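Side-chain contacts in putative nucleoside-diphosphate-sugar epimerase (Staphylococcus aureus subsp. aureus, PDB 3E48), which is of unknown function but probably binds a dinucleotide cofactor on a Rossmann-type fold, as nucleoside-diphosphate-sugar epimerases do: residues 55-58 and 59-63; 81-84 and 85-89. All blocks are in the same frame, centred on the assembly; numbering follows the deposited sequence.

Contact 1 (55-58 and 59-63); sequences NQES and MVEAF
Ser58 hands its carbonyl to Ala62 while selenomethionine Met59 closes the first turn of helix 56-63 by donating its N to Asn55 O. Ahead of that turn Asn55 is the N-cap: its OD1 takes Ser58 N at 2.9 Å, a bond bent to 138° at the hydrogen, and an asparagine amide suits a place where backbone N-H groups lack a preceding turn. A small polar residue fits position 58, since Ser58 OG, anti to its own N (chi1 180°), turns off the helix to bond Asp52 N. On the outer side a bend in Glu57 (chi2 -55°) lays its carboxylate alongside Val60, with OE2 3.9 Å from Val60 CB. The same oxygen lies 4.5 Å from Glu61 OE2; this closeness of like charges is probably eased by the salt bridge of Glu61 to Lys64. The flexible chain of Met59 bends at both chi2 and chi3 and lies buried against Phe71 of strand 68-71 and Ala92 of helix 84-96, while Ser58 and Ala62 rest on Leu51, so the helix is packed against both strand and neighbouring helix.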
ATOM      1  N   ASN B  55     -15.053  -4.931  14.788  1.00 11.61           N
ATOM      2  CA  ASN B  55     -15.332  -6.025  15.702  1.00 10.14           C
ATOM      3  C   ASN B  55     -15.299  -7.259  14.815  1.00  6.82           C
ATOM      4  O   ASN B  55     -16.227  -7.508  14.047  1.00 12.22           O
ATOM      5  CB  ASN B  55     -16.703  -5.852  16.351  1.00 12.44           C
ATOM      6  CG  ASN B  55     -17.004  -6.939  17.354  1.00 14.98           C
ATOM      7  OD1 ASN B  55     -17.154  -8.104  16.994  1.00 14.47           O
ATOM      8  ND2 ASN B  55     -17.080  -6.566  18.627  1.00 24.07           N
ATOM      9  N   GLN B  56     -14.208  -8.012  14.909  1.00 10.52           N
ATOM     10  CA  GLN B  56     -14.028  -9.190  14.075  1.00 10.57           C
ATOM     11  C   GLN B  56     -15.205 -10.149  14.061  1.00 12.48           C
ATOM     12  O   GLN B  56     -15.664 -10.548  12.993  1.00 12.42           O
ATOM     13  CB  GLN B  56     -12.760  -9.945  14.474  1.00 12.03           C
ATOM     14  CG  GLN B  56     -12.258 -10.856  13.362  1.00 16.50           C
ATOM     15  CD  GLN B  56     -10.805 -11.252  13.534  1.00 22.43           C
ATOM     16  OE1 GLN B  56     -10.481 -12.143  14.316  1.00 20.79           O
ATOM     17  NE2 GLN B  56      -9.917 -10.576  12.807  1.00 20.22           N
ATOM     18  N   GLU B  57     -15.702 -10.514  15.236  1.00 11.69           N
ATOM     19  CA  GLU B  57     -16.819 -11.440  15.298  1.00 10.13           C
ATOM     20  C   GLU B  57     -18.098 -10.886  14.685  1.00  8.91           C
ATOM     21  O   GLU B  57     -18.942 -11.645  14.199  1.00  9.57           O
ATOM     22  CB  GLU B  57     -17.047 -11.889  16.742  1.00 11.61           C
ATOM     23  CG  GLU B  57     -15.923 -12.787  17.229  1.00 21.28           C
ATOM     24  CD  GLU B  57     -15.718 -13.989  16.316  1.00 27.45           C
ATOM     25  OE1 GLU B  57     -14.549 -14.366  16.067  1.00 25.86           O
ATOM     26  OE2 GLU B  57     -16.730 -14.559  15.847  1.00 21.33           O
ATOM     27  N   SER B  58     -18.243  -9.565  14.699  1.00  7.84           N
ATOM     28  CA  SER B  58     -19.413  -8.935  14.106  1.00  6.64           C
ATOM     29  C   SER B  58     -19.335  -9.172  12.593  1.00  8.29           C
ATOM     30  O   SER B  58     -20.343  -9.480  11.952  1.00  8.64           O
ATOM     31  CB  SER B  58     -19.432  -7.431  14.406  1.00 10.67           C
ATOM     32  OG  SER B  58     -20.562  -6.809  13.823  1.00 17.85           O
HETATM   33  N   MSE B  59     -18.137  -9.040  12.027  1.00  6.23           N
HETATM   34  CA  MSE B  59     -17.954  -9.264  10.590  1.00  5.71           C
HETATM   35  C   MSE B  59     -18.155 -10.741  10.258  1.00  5.94           C
HETATM   36  O   MSE B  59     -18.808 -11.082   9.272  1.00  6.96           O
HETATM   37  CB  MSE B  59     -16.558  -8.804  10.142  1.00 12.22           C
HETATM   38  CG  MSE B  59     -16.432  -7.298   9.896  1.00 31.76           C
HETATM   39 SE   MSE B  59     -16.616  -6.765   8.007  1.00 36.65          SE
HETATM   40  CE  MSE B  59     -14.864  -5.973   7.766  1.00 37.68           C
ATOM     41  N   VAL B  60     -17.590 -11.621  11.079  1.00  7.02           N
ATOM     42  CA  VAL B  60     -17.747 -13.057  10.864  1.00  7.92           C
ATOM     43  C   VAL B  60     -19.228 -13.434  10.831  1.00  5.98           C
ATOM     44  O   VAL B  60     -19.683 -14.143   9.926  1.00  7.97           O
ATOM     45  CB  VAL B  60     -17.061 -13.879  11.981  1.00 11.58           C
ATOM     46  CG1 VAL B  60     -17.417 -15.351  11.840  1.00 10.36           C
ATOM     47  CG2 VAL B  60     -15.556 -13.694  11.906  1.00 13.35           C
ATOM     48  N   GLU B  61     -19.981 -12.955  11.816  1.00  7.46           N
ATOM     49  CA  GLU B  61     -21.408 -13.257  11.888  1.00  7.67           C
ATOM     50  C   GLU B  61     -22.172 -12.738  10.675  1.00  6.59           C
ATOM     51  O   GLU B  61     -22.983 -13.454  10.093  1.00  9.20           O
ATOM     52  CB  GLU B  61     -22.012 -12.660  13.164  1.00  8.44           C
ATOM     53  CG  GLU B  61     -21.555 -13.332  14.446  1.00 15.63           C
ATOM     54  CD  GLU B  61     -21.857 -14.821  14.457  1.00 24.93           C
ATOM     55  OE1 GLU B  61     -23.003 -15.194  14.125  1.00 16.19           O
ATOM     56  OE2 GLU B  61     -20.950 -15.611  14.802  1.00 30.76           O
ATOM     57  N   ALA B  62     -21.911 -11.494  10.298  1.00  6.97           N
ATOM     58  CA  ALA B  62     -22.589 -10.879   9.165  1.00  9.06           C
ATOM     59  C   ALA B  62     -22.325 -11.585   7.839  1.00  4.86           C
ATOM     60  O   ALA B  62     -23.172 -11.566   6.947  1.00  6.82           O
ATOM     61  CB  ALA B  62     -22.183  -9.411   9.054  1.00  8.41           C
ATOM     62  N   PHE B  63     -21.154 -12.203   7.711  1.00  7.12           N
ATOM     63  CA  PHE B  63     -20.769 -12.883   6.475  1.00  7.13           C
ATOM     64  C   PHE B  63     -21.257 -14.326   6.360  1.00  4.71           C
ATOM     65  O   PHE B  63     -21.120 -14.939   5.301  1.00  7.11           O
ATOM     66  CB  PHE B  63     -19.241 -12.856   6.307  1.00  6.97           C
ATOM     67  CG  PHE B  63     -18.671 -11.501   5.936  1.00  6.71           C
ATOM     68  CD1 PHE B  63     -19.469 -10.357   5.882  1.00  7.53           C
ATOM     69  CD2 PHE B  63     -17.316 -11.376   5.639  1.00  7.00           C
ATOM     70  CE1 PHE B  63     -18.920  -9.111   5.540  1.00  6.82           C
ATOM     71  CE2 PHE B  63     -16.764 -10.142   5.300  1.00  5.43           C
ATOM     72  CZ  PHE B  63     -17.568  -9.008   5.249  1.00  8.83           C
TER

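Contact 2 (81-84 and 85-89); sequences KRIP and EVENL
Arg82 and Glu85 run side by side and point the same way, yet they do not pair as a salt bridge: Arg82 NE stays 4.7 Å from Glu85 OE1. What touches is the aliphatic part of the arginine, whose CG lies 3.5 Å from Glu85 OE1. Both chains set off with CG opposite the backbone N (chi1 -166° in Arg82, -163° in Glu85), which carries the two polar ends the same way, toward separate partners. Arg82 NE is bound by Ile76 O and its guanidinium makes a cation-pi contact with Tyr120, whereas Glu85 OE2 is hydrogen-bonded to Ser74 OG.

The backbone acceptors are used as a new helix starts. Ile83 O takes Glu87 N at 3.3 Å, with a weak second bond from Val86 N. Pro84 O accepts Asn88 N at 2.8 Å. Proline, lacking an N-H, is well suited to this first turn, where its nitrogen has no bond to make within the helix.

Asn88 tucks its CG 3.2 Å from Pro84 O, but its amide is engaged at both ends elsewhere, OD1 accepting from Gln56 NE2 and ND2 donating to Tyr53 O, while Glu87, bent at chi2, reaches Tyr123 OH with OE2. Branched Ile83 and Val86 give the apolar side, packing on Tyr123 and Leu127 of helix 118-131, and Pro84 meets Phe80 of the second subunit.

The chemistry implies that a buried arginine and two buried polar side chains, Glu85 and Asn88, are paid for by partners in the surrounding loops and helices, and that the opposite charges of Arg82 and Glu85 probably favour each other electrostatically without direct bonding.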
ATOM      1  N   LYS B  81      -5.326   3.382  11.989  1.00  9.54           N
ATOM      2  CA  LYS B  81      -6.589   3.143  12.668  1.00 10.95           C
ATOM      3  C   LYS B  81      -7.625   2.457  11.786  1.00 10.60           C
ATOM      4  O   LYS B  81      -8.519   1.782  12.296  1.00 10.34           O
ATOM      5  CB  LYS B  81      -7.155   4.457  13.207  1.00 13.07           C
ATOM      6  CG  LYS B  81      -6.430   4.978  14.443  1.00 24.79           C
ATOM      7  CD  LYS B  81      -7.088   6.243  14.990  1.00 29.57           C
ATOM      8  CE  LYS B  81      -8.579   6.037  15.242  1.00 32.24           C
ATOM      9  NZ  LYS B  81      -8.854   4.926  16.199  1.00 39.13           N
ATOM     10  N   ARG B  82      -7.506   2.609  10.470  1.00  7.96           N
ATOM     11  CA  ARG B  82      -8.475   1.988   9.573  1.00  7.85           C
ATOM     12  C   ARG B  82      -8.089   0.559   9.162  1.00  9.66           C
ATOM     13  O   ARG B  82      -8.958  -0.259   8.883  1.00  8.70           O
ATOM     14  CB  ARG B  82      -8.685   2.858   8.325  1.00  9.58           C
ATOM     15  CG  ARG B  82      -9.914   2.458   7.515  1.00  8.06           C
ATOM     16  CD  ARG B  82     -10.017   3.185   6.183  1.00  7.03           C
ATOM     17  NE  ARG B  82     -10.185   4.632   6.314  1.00  6.25           N
ATOM     18  CZ  ARG B  82     -10.358   5.454   5.283  1.00  9.93           C
ATOM     19  NH1 ARG B  82     -10.388   4.968   4.050  1.00 12.41           N
ATOM     20  NH2 ARG B  82     -10.495   6.764   5.476  1.00 10.72           N
ATOM     21  N   ILE B  83      -6.793   0.260   9.138  1.00  9.52           N
ATOM     22  CA  ILE B  83      -6.293  -1.067   8.770  1.00 10.46           C
ATOM     23  C   ILE B  83      -7.067  -2.278   9.303  1.00 10.41           C
ATOM     24  O   ILE B  83      -7.335  -3.222   8.561  1.00  9.91           O
ATOM     25  CB  ILE B  83      -4.811  -1.237   9.208  1.00 16.10           C
ATOM     26  CG1 ILE B  83      -3.935  -0.273   8.423  1.00 19.63           C
ATOM     27  CG2 ILE B  83      -4.355  -2.674   8.994  1.00 23.86           C
ATOM     28  CD1 ILE B  83      -4.069  -0.421   6.930  1.00 13.88           C
ATOM     29  N   PRO B  84      -7.416  -2.284  10.599  1.00  9.29           N
ATOM     30  CA  PRO B  84      -8.153  -3.427  11.158  1.00  9.70           C
ATOM     31  C   PRO B  84      -9.383  -3.804  10.332  1.00 10.47           C
ATOM     32  O   PRO B  84      -9.809  -4.957  10.303  1.00  8.53           O
ATOM     33  CB  PRO B  84      -8.506  -2.944  12.561  1.00 13.89           C
ATOM     34  CG  PRO B  84      -7.296  -2.105  12.917  1.00 12.48           C
ATOM     35  CD  PRO B  84      -7.104  -1.298  11.652  1.00  8.45           C
ATOM     36  N   GLU B  85      -9.926  -2.806   9.654  1.00  7.03           N
ATOM     37  CA  GLU B  85     -11.087  -2.938   8.788  1.00 17.84           C
ATOM     38  C   GLU B  85     -10.900  -4.044   7.752  1.00 10.55           C
ATOM     39  O   GLU B  85     -11.723  -4.966   7.629  1.00  6.93           O
ATOM     40  CB  GLU B  85     -11.246  -1.616   8.073  1.00 26.07           C
ATOM     41  CG  GLU B  85     -12.535  -1.346   7.439  1.00 30.13           C
ATOM     42  CD  GLU B  85     -12.590   0.094   7.031  1.00 14.24           C
ATOM     43  OE1 GLU B  85     -12.192   0.421   5.890  1.00  8.01           O
ATOM     44  OE2 GLU B  85     -12.996   0.899   7.884  1.00 11.16           O
ATOM     45  N   VAL B  86      -9.813  -3.932   6.997  1.00 10.95           N
ATOM     46  CA  VAL B  86      -9.509  -4.895   5.946  1.00  8.88           C
ATOM     47  C   VAL B  86      -9.057  -6.221   6.535  1.00  5.63           C
ATOM     48  O   VAL B  86      -9.315  -7.271   5.959  1.00  7.13           O
ATOM     49  CB  VAL B  86      -8.417  -4.357   4.979  1.00 16.24           C
ATOM     50  CG1 VAL B  86      -7.105  -4.152   5.716  1.00 18.19           C
ATOM     51  CG2 VAL B  86      -8.239  -5.322   3.814  1.00 15.50           C
ATOM     52  N   GLU B  87      -8.376  -6.176   7.677  1.00  6.73           N
ATOM     53  CA  GLU B  87      -7.950  -7.412   8.311  1.00  6.58           C
ATOM     54  C   GLU B  87      -9.209  -8.194   8.668  1.00  6.03           C
ATOM     55  O   GLU B  87      -9.278  -9.395   8.442  1.00  6.11           O
ATOM     56  CB  GLU B  87      -7.149  -7.140   9.589  1.00  8.03           C
ATOM     57  CG  GLU B  87      -5.703  -6.690   9.376  1.00  8.37           C
ATOM     58  CD  GLU B  87      -4.814  -7.773   8.792  1.00 13.97           C
ATOM     59  OE1 GLU B  87      -5.039  -8.964   9.085  1.00 18.46           O
ATOM     60  OE2 GLU B  87      -3.867  -7.436   8.053  1.00 12.60           O
ATOM     61  N   ASN B  88     -10.207  -7.507   9.211  1.00  7.29           N
ATOM     62  CA  ASN B  88     -11.437  -8.181   9.590  1.00  6.79           C
ATOM     63  C   ASN B  88     -12.199  -8.681   8.375  1.00 10.72           C
ATOM     64  O   ASN B  88     -12.793  -9.760   8.406  1.00  7.00           O
ATOM     65  CB  ASN B  88     -12.304  -7.265  10.454  1.00  8.69           C
ATOM     66  CG  ASN B  88     -11.711  -7.056  11.836  1.00  9.74           C
ATOM     67  OD1 ASN B  88     -10.871  -7.845  12.282  1.00 10.63           O
ATOM     68  ND2 ASN B  88     -12.150  -6.008  12.527  1.00  7.12           N
ATOM     69  N   LEU B  89     -12.174  -7.901   7.300  1.00  5.59           N
ATOM     70  CA  LEU B  89     -12.846  -8.298   6.067  1.00  5.38           C
ATOM     71  C   LEU B  89     -12.321  -9.656   5.609  1.00  7.39           C
ATOM     72  O   LEU B  89     -13.096 -10.585   5.378  1.00  6.85           O
ATOM     73  CB  LEU B  89     -12.593  -7.257   4.976  1.00  5.91           C
ATOM     74  CG  LEU B  89     -12.988  -7.641   3.551  1.00  6.74           C
ATOM     75  CD1 LEU B  89     -14.502  -7.852   3.447  1.00  8.19           C
ATOM     76  CD2 LEU B  89     -12.536  -6.527   2.608  1.00  7.46           C
TER

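Overall arrangement
Contact 1 comes first along the chain, on helix 56-63; contact 2 follows after strand 68-71, where helix 79-82 gives way to helix 84-96. Their centres are about 12 Å apart, on the same side of the chain's centre and inside the same NAD(P)H-binding, Rossmann-type region. They meet directly: besides the side-chain amide link between the two helices, Met59 packs on the backbone of 85-89, and Phe63 lies against Leu89. Both contacts also press on strand 68-71 of the large, mainly parallel sheet. The two helices thus cover neighbouring parts of a Rossmann-type layer, and contact 2 extends this packing to the second subunit.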